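Local coordinates for protein thiamine pyrophosphokinase (Candida albicans, PDB 2G9Z) that catalyses transfer of a pyrophosphate group from ATP to thiamine, making the cofactor thiamine pyrophosphate, at residues A[63-71]-A[156-167]; A[279-290]-A[325-334]. All coordinates share one frame; numbering follows the deposited sequence.

Contact 1 of 2, residues A[63-71]-A[156-167]; sequences HNVLLILNQ and FTKSIHCIQLHY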
loop_
_atom_site.group_PDB
_atom_site.type_symbol
_atom_site.label_atom_id
_atom_site.label_comp_id
_atom_site.label_asym_id
_atom_site.label_seq_id
_atom_site.Cartn_x
_atom_site.Cartn_y
_atom_site.Cartn_z
ATOM N N HIS A 63 10.676 1.528 25.651
ATOM C CA HIS A 63 10.269 2.879 25.272
ATOM C C HIS A 63 9.247 2.846 24.141
ATOM O O HIS A 63 9.600 2.958 22.965
ATOM C CB HIS A 63 11.489 3.697 24.842
ATOM C CG HIS A 63 12.434 4.003 25.962
ATOM N ND1 HIS A 63 12.089 4.811 27.025
ATOM C CD2 HIS A 63 13.707 3.602 26.191
ATOM C CE1 HIS A 63 13.110 4.893 27.861
ATOM N NE2 HIS A 63 14.103 4.168 27.378
ATOM N N ASN A 64 7.980 2.697 24.515
ATOM C CA ASN A 64 6.883 2.638 23.558
ATOM C C ASN A 64 6.317 4.006 23.217
ATOM O O ASN A 64 5.985 4.802 24.098
ATOM C CB ASN A 64 5.757 1.756 24.101
ATOM C CG ASN A 64 6.150 0.296 24.190
ATOM O OD1 ASN A 64 5.491 -0.492 24.869
ATOM N ND2 ASN A 64 7.220 -0.077 23.498
ATOM N N VAL A 65 6.199 4.258 21.921
ATOM C CA VAL A 65 5.669 5.505 21.405
ATOM C C VAL A 65 4.504 5.172 20.489
ATOM O O VAL A 65 4.559 4.191 19.746
ATOM C CB VAL A 65 6.722 6.252 20.557
ATOM C CG1 VAL A 65 6.123 7.541 20.002
ATOM C CG2 VAL A 65 7.958 6.531 21.386
ATOM N N LEU A 66 3.454 5.983 20.553
ATOM C CA LEU A 66 2.291 5.811 19.695
ATOM C C LEU A 66 2.221 7.017 18.765
ATOM O O LEU A 66 2.148 8.160 19.223
ATOM C CB LEU A 66 1.003 5.730 20.520
ATOM C CG LEU A 66 -0.303 5.640 19.718
ATOM C CD1 LEU A 66 -0.298 4.373 18.877
ATOM C CD2 LEU A 66 -1.500 5.640 20.656
ATOM N N LEU A 67 2.270 6.766 17.463
ATOM C CA LEU A 67 2.196 7.834 16.478
ATOM C C LEU A 67 0.866 7.679 15.758
ATOM O O LEU A 67 0.587 6.630 15.175
ATOM C CB LEU A 67 3.360 7.732 15.494
ATOM C CG LEU A 67 3.373 8.716 14.319
ATOM C CD1 LEU A 67 3.163 10.148 14.809
ATOM C CD2 LEU A 67 4.710 8.590 13.587
ATOM N N ILE A 68 0.045 8.723 15.799
ATOM C CA ILE A 68 -1.274 8.678 15.181
ATOM C C ILE A 68 -1.428 9.569 13.962
ATOM O O ILE A 68 -1.402 10.797 14.068
ATOM C CB ILE A 68 -2.363 9.068 16.205
ATOM C CG1 ILE A 68 -2.212 8.209 17.465
ATOM C CG2 ILE A 68 -3.756 8.898 15.583
ATOM C CD1 ILE A 68 -3.062 8.666 18.629
ATOM N N LEU A 69 -1.592 8.951 12.799
ATOM C CA LEU A 69 -1.779 9.716 11.581
ATOM C C LEU A 69 -3.267 9.929 11.308
ATOM O O LEU A 69 -4.117 9.475 12.071
ATOM C CB LEU A 69 -1.079 9.038 10.399
ATOM C CG LEU A 69 0.371 9.522 10.225
ATOM C CD1 LEU A 69 1.172 9.274 11.499
ATOM C CD2 LEU A 69 1.012 8.807 9.040
ATOM N N ASN A 70 -3.569 10.607 10.209
ATOM C CA ASN A 70 -4.937 10.964 9.864
ATOM C C ASN A 70 -5.866 9.965 9.163
ATOM O O ASN A 70 -6.008 9.982 7.943
ATOM C CB ASN A 70 -4.897 12.271 9.070
ATOM C CG ASN A 70 -6.268 12.898 8.904
ATOM O OD1 ASN A 70 -7.175 12.656 9.701
ATOM N ND2 ASN A 70 -6.419 13.720 7.874
ATOM N N GLN A 71 -6.517 9.121 9.963
ATOM C CA GLN A 71 -7.485 8.137 9.483
ATOM C C GLN A 71 -8.313 7.673 10.675
ATOM O O GLN A 71 -7.845 7.693 11.813
ATOM C CB GLN A 71 -6.797 6.934 8.809
ATOM C CG GLN A 71 -6.450 7.165 7.335
ATOM C CD GLN A 71 -5.985 5.901 6.622
ATOM O OE1 GLN A 71 -4.832 5.488 6.747
ATOM N NE2 GLN A 71 -6.891 5.278 5.875
ATOM N N PHE A 156 4.449 12.806 8.751
ATOM C CA PHE A 156 4.980 11.572 9.306
ATOM C C PHE A 156 6.426 11.769 9.733
ATOM O O PHE A 156 6.794 11.495 10.877
ATOM C CB PHE A 156 4.922 10.445 8.272
ATOM C CG PHE A 156 5.535 9.162 8.753
ATOM C CD1 PHE A 156 4.810 8.287 9.556
ATOM C CD2 PHE A 156 6.854 8.851 8.446
ATOM C CE1 PHE A 156 5.393 7.117 10.049
ATOM C CE2 PHE A 156 7.447 7.682 8.937
ATOM C CZ PHE A 156 6.711 6.816 9.740
ATOM N N THR A 157 7.244 12.228 8.795
ATOM C CA THR A 157 8.660 12.453 9.050
ATOM C C THR A 157 8.887 13.499 10.136
ATOM O O THR A 157 9.724 13.313 11.018
ATOM C CB THR A 157 9.382 12.873 7.754
ATOM O OG1 THR A 157 9.252 11.824 6.784
ATOM C CG2 THR A 157 10.860 13.116 8.020
ATOM N N LYS A 158 8.142 14.598 10.075
ATOM C CA LYS A 158 8.276 15.641 11.086
ATOM C C LYS A 158 7.973 15.064 12.461
ATOM O O LYS A 158 8.621 15.424 13.445
ATOM C CB LYS A 158 7.335 16.809 10.778
ATOM C CG LYS A 158 7.735 17.578 9.521
ATOM C CD LYS A 158 6.617 18.475 9.021
ATOM C CE LYS A 158 7.037 19.196 7.748
ATOM N NZ LYS A 158 5.965 20.051 7.179
ATOM N N SER A 159 6.998 14.157 12.530
ATOM C CA SER A 159 6.634 13.528 13.798
ATOM C C SER A 159 7.737 12.601 14.301
ATOM O O SER A 159 8.036 12.571 15.499
ATOM C CB SER A 159 5.324 12.733 13.658
ATOM O OG SER A 159 4.221 13.600 13.461
ATOM N N ILE A 160 8.323 11.826 13.391
ATOM C CA ILE A 160 9.400 10.917 13.763
ATOM C C ILE A 160 10.561 11.731 14.336
ATOM O O ILE A 160 11.143 11.372 15.358
ATOM C CB ILE A 160 9.903 10.101 12.543
ATOM C CG1 ILE A 160 8.833 9.093 12.110
ATOM C CG2 ILE A 160 11.209 9.385 12.893
ATOM C CD1 ILE A 160 8.517 8.027 13.157
ATOM N N HIS A 161 10.895 12.828 13.669
ATOM C CA HIS A 161 11.974 13.696 14.128
ATOM C C HIS A 161 11.662 14.220 15.522
ATOM O O HIS A 161 12.544 14.307 16.379
ATOM C CB HIS A 161 12.156 14.861 13.157
ATOM C CG HIS A 161 13.006 14.528 11.973
ATOM N ND1 HIS A 161 12.946 15.231 10.790
ATOM C CD2 HIS A 161 13.947 13.569 11.795
ATOM C CE1 HIS A 161 13.812 14.721 9.934
ATOM N NE2 HIS A 161 14.433 13.712 10.519
ATOM N N CYS A 162 10.402 14.576 15.744
ATOM C CA CYS A 162 9.977 15.066 17.044
ATOM C C CYS A 162 10.182 13.966 18.085
ATOM O O CYS A 162 10.620 14.230 19.205
ATOM C CB CYS A 162 8.503 15.473 17.000
ATOM S SG CYS A 162 7.760 15.748 18.619
ATOM N N ILE A 163 9.861 12.733 17.706
ATOM C CA ILE A 163 10.010 11.591 18.605
ATOM C C ILE A 163 11.480 11.355 18.935
ATOM O O ILE A 163 11.844 11.139 20.094
ATOM C CB ILE A 163 9.416 10.308 17.969
ATOM C CG1 ILE A 163 7.887 10.399 17.972
ATOM C CG2 ILE A 163 9.900 9.063 18.725
ATOM C CD1 ILE A 163 7.189 9.359 17.119
ATOM N N GLN A 164 12.321 11.390 17.909
ATOM C CA GLN A 164 13.747 11.184 18.099
ATOM C C GLN A 164 14.341 12.303 18.944
ATOM O O GLN A 164 15.149 12.052 19.842
ATOM C CB GLN A 164 14.452 11.115 16.746
ATOM C CG GLN A 164 14.189 9.819 15.998
ATOM C CD GLN A 164 14.935 9.743 14.689
ATOM O OE1 GLN A 164 14.625 10.466 13.742
ATOM N NE2 GLN A 164 15.935 8.873 14.631
ATOM N N LEU A 165 13.928 13.534 18.660
ATOM C CA LEU A 165 14.416 14.685 19.406
ATOM C C LEU A 165 13.933 14.655 20.851
ATOM O O LEU A 165 14.663 15.048 21.760
ATOM C CB LEU A 165 13.979 15.983 18.720
ATOM C CG LEU A 165 14.743 16.275 17.424
ATOM C CD1 LEU A 165 14.148 17.480 16.720
ATOM C CD2 LEU A 165 16.214 16.523 17.753
ATOM N N HIS A 166 12.708 14.186 21.066
ATOM C CA HIS A 166 12.158 14.103 22.417
ATOM C C HIS A 166 13.044 13.273 23.342
ATOM O O HIS A 166 13.351 13.690 24.452
ATOM C CB HIS A 166 10.764 13.475 22.403
ATOM C CG HIS A 166 10.293 13.036 23.756
ATOM N ND1 HIS A 166 9.671 13.886 24.644
ATOM C CD2 HIS A 166 10.391 11.840 24.388
ATOM C CE1 HIS A 166 9.405 13.235 25.762
ATOM N NE2 HIS A 166 9.832 11.992 25.633
ATOM N N TYR A 167 13.439 12.090 22.882
ATOM C CA TYR A 167 14.273 11.200 23.684
ATOM C C TYR A 167 15.703 11.694 23.838
ATOM O O TYR A 167 16.501 11.105 24.568
ATOM C CB TYR A 167 14.248 9.790 23.093
ATOM C CG TYR A 167 12.970 9.055 23.430
ATOM C CD1 TYR A 167 12.749 8.569 24.720
ATOM C CD2 TYR A 167 11.953 8.908 22.487
ATOM C CE1 TYR A 167 11.548 7.960 25.066
ATOM C CE2 TYR A 167 10.740 8.298 22.825
ATOM C CZ TYR A 167 10.545 7.831 24.119
ATOM O OH TYR A 167 9.348 7.259 24.481
#

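Contact 2 of 2, residues A[279-290]-A[325-334]; sequences GLLPLSNKTPII and VECSDDIVMN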
loop_
_atom_site.group_PDB
_atom_site.type_symbol
_atom_site.label_atom_id
_atom_site.label_comp_id
_atom_site.label_asym_id
_atom_site.label_seq_id
_atom_site.Cartn_x
_atom_site.Cartn_y
_atom_site.Cartn_z
ATOM N N GLY A 279 2.694 -11.903 4.610
ATOM C CA GLY A 279 3.357 -11.669 3.346
ATOM C C GLY A 279 4.747 -11.123 3.554
ATOM O O GLY A 279 5.036 -10.538 4.590
ATOM N N LEU A 280 5.615 -11.333 2.571
ATOM C CA LEU A 280 6.990 -10.842 2.630
ATOM C C LEU A 280 7.098 -9.961 1.404
ATOM O O LEU A 280 7.028 -10.443 0.281
ATOM C CB LEU A 280 7.979 -12.008 2.576
ATOM C CG LEU A 280 7.976 -12.865 3.847
ATOM C CD1 LEU A 280 6.733 -13.743 3.878
ATOM C CD2 LEU A 280 9.229 -13.729 3.892
ATOM N N LEU A 281 7.265 -8.663 1.630
ATOM C CA LEU A 281 7.269 -7.699 0.538
ATOM C C LEU A 281 8.591 -6.987 0.282
ATOM O O LEU A 281 9.024 -6.151 1.069
ATOM C CB LEU A 281 6.146 -6.698 0.820
ATOM C CG LEU A 281 4.994 -7.463 1.500
ATOM C CD1 LEU A 281 3.993 -6.515 2.108
ATOM C CD2 LEU A 281 4.335 -8.402 0.495
ATOM N N PRO A 282 9.248 -7.315 -0.843
ATOM C CA PRO A 282 10.532 -6.718 -1.223
ATOM C C PRO A 282 10.322 -5.333 -1.831
ATOM O O PRO A 282 10.376 -5.159 -3.049
ATOM C CB PRO A 282 11.084 -7.724 -2.226
ATOM C CG PRO A 282 9.851 -8.169 -2.950
ATOM C CD PRO A 282 8.817 -8.320 -1.835
ATOM N N LEU A 283 10.090 -4.351 -0.968
ATOM C CA LEU A 283 9.830 -2.986 -1.405
ATOM C C LEU A 283 11.025 -2.029 -1.391
ATOM O O LEU A 283 10.850 -0.827 -1.588
ATOM C CB LEU A 283 8.686 -2.409 -0.566
ATOM C CG LEU A 283 7.361 -3.154 -0.775
ATOM C CD1 LEU A 283 6.336 -2.773 0.283
ATOM C CD2 LEU A 283 6.844 -2.842 -2.169
ATOM N N SER A 284 12.231 -2.543 -1.171
ATOM C CA SER A 284 13.415 -1.679 -1.144
ATOM C C SER A 284 14.150 -1.655 -2.485
ATOM O O SER A 284 13.737 -2.298 -3.443
ATOM C CB SER A 284 14.391 -2.146 -0.064
ATOM O OG SER A 284 15.076 -3.310 -0.484
ATOM N N ASN A 285 15.256 -0.916 -2.530
ATOM C CA ASN A 285 16.060 -0.792 -3.739
ATOM C C ASN A 285 17.144 -1.868 -3.792
ATOM O O ASN A 285 18.068 -1.796 -4.602
ATOM C CB ASN A 285 16.696 0.604 -3.801
ATOM C CG ASN A 285 17.769 0.806 -2.747
ATOM O OD1 ASN A 285 17.763 0.153 -1.704
ATOM N ND2 ASN A 285 18.688 1.729 -3.010
ATOM N N LYS A 286 17.031 -2.857 -2.913
ATOM C CA LYS A 286 17.983 -3.961 -2.871
ATOM C C LYS A 286 17.256 -5.206 -3.365
ATOM O O LYS A 286 16.444 -5.789 -2.643
ATOM C CB LYS A 286 18.485 -4.177 -1.442
ATOM C CG LYS A 286 19.261 -2.999 -0.869
ATOM C CD LYS A 286 20.525 -2.723 -1.672
ATOM C CE LYS A 286 21.345 -1.593 -1.063
ATOM N NZ LYS A 286 20.613 -0.295 -1.061
ATOM N N THR A 287 17.545 -5.606 -4.599
ATOM C CA THR A 287 16.891 -6.769 -5.190
ATOM C C THR A 287 17.863 -7.618 -6.008
ATOM O O THR A 287 18.801 -7.098 -6.610
ATOM C CB THR A 287 15.747 -6.331 -6.121
ATOM O OG1 THR A 287 16.292 -5.885 -7.369
ATOM C CG2 THR A 287 14.978 -5.177 -5.499
ATOM N N PRO A 288 17.654 -8.944 -6.026
ATOM C CA PRO A 288 16.576 -9.639 -5.321
ATOM C C PRO A 288 16.990 -10.015 -3.901
ATOM O O PRO A 288 18.168 -9.944 -3.545
ATOM C CB PRO A 288 16.340 -10.869 -6.184
ATOM C CG PRO A 288 17.718 -11.198 -6.632
ATOM C CD PRO A 288 18.283 -9.841 -7.013
ATOM N N ILE A 289 16.012 -10.418 -3.102
ATOM C CA ILE A 289 16.254 -10.818 -1.727
ATOM C C ILE A 289 16.048 -12.324 -1.622
ATOM O O ILE A 289 15.037 -12.851 -2.084
ATOM C CB ILE A 289 15.289 -10.080 -0.769
ATOM C CG1 ILE A 289 15.654 -8.592 -0.732
ATOM C CG2 ILE A 289 15.345 -10.696 0.620
ATOM C CD1 ILE A 289 14.814 -7.769 0.206
ATOM N N ILE A 290 17.020 -13.013 -1.030
ATOM C CA ILE A 290 16.940 -14.461 -0.871
ATOM C C ILE A 290 16.298 -14.768 0.470
ATOM O O ILE A 290 16.736 -14.259 1.498
ATOM C CB ILE A 290 18.336 -15.121 -0.877
ATOM C CG1 ILE A 290 19.157 -14.626 -2.066
ATOM C CG2 ILE A 290 18.183 -16.637 -0.931
ATOM C CD1 ILE A 290 18.595 -15.006 -3.400
ATOM N N VAL A 325 12.540 -16.457 9.733
ATOM C CA VAL A 325 12.761 -16.012 8.365
ATOM C C VAL A 325 14.168 -15.461 8.271
ATOM O O VAL A 325 14.565 -14.592 9.056
ATOM C CB VAL A 325 11.787 -14.907 7.908
ATOM C CG1 VAL A 325 12.151 -14.463 6.483
ATOM C CG2 VAL A 325 10.356 -15.418 7.949
ATOM N N GLU A 326 14.934 -15.995 7.332
ATOM C CA GLU A 326 16.283 -15.510 7.105
ATOM C C GLU A 326 16.193 -14.766 5.780
ATOM O O GLU A 326 15.571 -15.248 4.840
ATOM C CB GLU A 326 17.269 -16.670 7.001
ATOM C CG GLU A 326 18.683 -16.235 6.663
ATOM C CD GLU A 326 19.683 -17.364 6.804
ATOM O OE1 GLU A 326 19.366 -18.495 6.378
ATOM O OE2 GLU A 326 20.788 -17.118 7.333
ATOM N N CYS A 327 16.793 -13.586 5.707
ATOM C CA CYS A 327 16.731 -12.803 4.478
ATOM C C CYS A 327 18.078 -12.180 4.146
ATOM O O CYS A 327 18.799 -11.748 5.039
ATOM C CB CYS A 327 15.672 -11.711 4.621
ATOM S SG CYS A 327 15.961 -10.572 5.996
ATOM N N SER A 328 18.407 -12.126 2.858
ATOM C CA SER A 328 19.682 -11.560 2.420
ATOM C C SER A 328 19.765 -10.043 2.567
ATOM O O SER A 328 20.833 -9.460 2.403
ATOM C CB SER A 328 19.949 -11.935 0.964
ATOM O OG SER A 328 18.921 -11.449 0.128
ATOM N N ASP A 329 18.632 -9.415 2.870
ATOM C CA ASP A 329 18.542 -7.962 3.042
ATOM C C ASP A 329 17.223 -7.643 3.719
ATOM O O ASP A 329 16.305 -8.470 3.716
ATOM C CB ASP A 329 18.584 -7.247 1.691
ATOM C CG ASP A 329 19.919 -6.598 1.418
ATOM O OD1 ASP A 329 20.364 -5.791 2.259
ATOM O OD2 ASP A 329 20.516 -6.891 0.363
ATOM N N ASP A 330 17.118 -6.447 4.289
ATOM C CA ASP A 330 15.890 -6.055 4.966
ATOM C C ASP A 330 14.697 -6.267 4.041
ATOM O O ASP A 330 14.784 -6.049 2.831
ATOM C CB ASP A 330 15.925 -4.579 5.385
ATOM C CG ASP A 330 16.939 -4.290 6.486
ATOM O OD1 ASP A 330 17.457 -5.241 7.116
ATOM O OD2 ASP A 330 17.208 -3.094 6.732
ATOM N N ILE A 331 13.586 -6.704 4.616
ATOM C CA ILE A 331 12.380 -6.911 3.837
ATOM C C ILE A 331 11.170 -6.746 4.738
ATOM O O ILE A 331 11.183 -7.132 5.910
ATOM C CB ILE A 331 12.368 -8.312 3.160
ATOM C CG1 ILE A 331 11.139 -8.441 2.243
ATOM C CG2 ILE A 331 12.380 -9.407 4.219
ATOM C CD1 ILE A 331 11.127 -9.728 1.391
ATOM N N VAL A 332 10.127 -6.151 4.182
ATOM C CA VAL A 332 8.893 -5.909 4.910
ATOM C C VAL A 332 8.044 -7.164 5.066
ATOM O O VAL A 332 7.950 -7.979 4.152
ATOM C CB VAL A 332 8.025 -4.855 4.182
ATOM C CG1 VAL A 332 6.635 -4.798 4.799
ATOM C CG2 VAL A 332 8.700 -3.493 4.245
ATOM N N MET A 333 7.426 -7.307 6.232
ATOM C CA MET A 333 6.518 -8.416 6.483
ATOM C C MET A 333 5.235 -7.880 7.111
ATOM O O MET A 333 5.269 -7.011 7.983
ATOM C CB MET A 333 7.136 -9.461 7.424
ATOM C CG MET A 333 6.139 -10.551 7.835
ATOM S SD MET A 333 6.892 -12.000 8.641
ATOM C CE MET A 333 5.992 -13.337 7.875
ATOM N N ASN A 334 4.102 -8.379 6.633
ATOM C CA ASN A 334 2.819 -7.994 7.191
ATOM C C ASN A 334 2.178 -9.272 7.694
ATOM O O ASN A 334 2.337 -10.332 7.091
ATOM C CB ASN A 334 1.906 -7.349 6.139
ATOM C CG ASN A 334 1.407 -8.341 5.102
ATOM O OD1 ASN A 334 2.185 -8.891 4.329
ATOM N ND2 ASN A 334 0.099 -8.563 5.076
HETATM O O HOH W 1 16.463 -4.240 1.586
HETATM O O HOH W 2 19.497 -9.320 -1.151
HETATM O O HOH W 3 18.253 -15.845 3.284
#

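Contact 1 of 2, residues A[63-71]-A[156-167]
L67 of strand 64-68 packs into helix 156-167 with both methyls. The strand belongs to the parallel part of the large mixed sheet, and the helix covers one face of it. The short axes run nearly antiparallel, at 159° and 10.0 Å. L67 CD1 rests on S159 CB at 3.6 Å. L67 CD2 touches both F156 CE1 and I160 CD1, each at 3.9 Å, and the L67 side chain crosses both residues at about a right angle. V65 and I163 meet tip to tip, CG1 to CD1 at 3.6 Å. The other V65 methyl, CG2, sits at the edge of the Y167 ring, 3.6 Å from CE2. L69 CD2 comes in near the plane of the F156 ring, at its edge. At the far end Y167 turns an edge toward the face of H63, offset, with the planes at 63°. E85 sets this pair: its OE1 bonds both H63 ND1 and Y167 OH. S159 OG is hydrogen-bonded back to D155 O. Two residues on from F156, K158 belongs to a magnesium site. F156 CG is anti to its backbone N (chi1 176°), which brings the ring to L67 and L69. I160 CG1 lies 3.7 Å above one face of that ring.

Contact 2 of 2, residues A[279-290]-A[325-334]
I290 and S328 hold each other at one end of this contact. I290 N donates a nearly straight bond to S328 OG at 2.7 Å, and S328 N returns one to I290 O. The hydroxyl reaches the strand because chi1 of 59° sets OG between the backbone N and the carbonyl carbon. The tight part lies further in. I289 CD1 comes within 3.9 Å of I331 CB, and its CG2 meets C327 CB. I331 CD1 packs against L280 CB and P282 CB. Here two antiparallel ladders of the vitamin B1 binding domain meet: strand 277-281 pairs with 331-336, and 289-294 with 322-327. G279 and N334 form a hydrogen-bonded pair, as do L281 and V332, with L281 N to V332 O at 2.7 Å and its return bond weak. Between them L280 and M333 point the same way, CD1 to CE at 4.1 Å. L280 CD2 also meets V325 CG1 tip to tip. N334 ND2 is bonded to D218 of the second subunit. The loop side is looser and bridged by water. One water joins S284 OG to D330 O, and another donates to P288 O and D329 OD2. K286 lays CB near D329 OD2, at 3.8 Å.

After two short strands, 23-26 and 45-47, the chain lays down strand 64-68. It then passes through strands 86-90, 122-125 and 144-147 before helix 155-170 returns to it, closing contact 1 over a loop of 84 residues. Contact 2 opens only later, at 279-290, and closes 34 residues on at 325-334, with no helix in between. The two loops are in series and neither nests nor crosses. Their centres are 25 Å apart, on opposite sides of the chain's centre. Both reach the ten-stranded mixed sheet. Contact 1 ties a helix to its parallel part, while contact 2 joins its antiparallel part to the five-stranded sheet beside it.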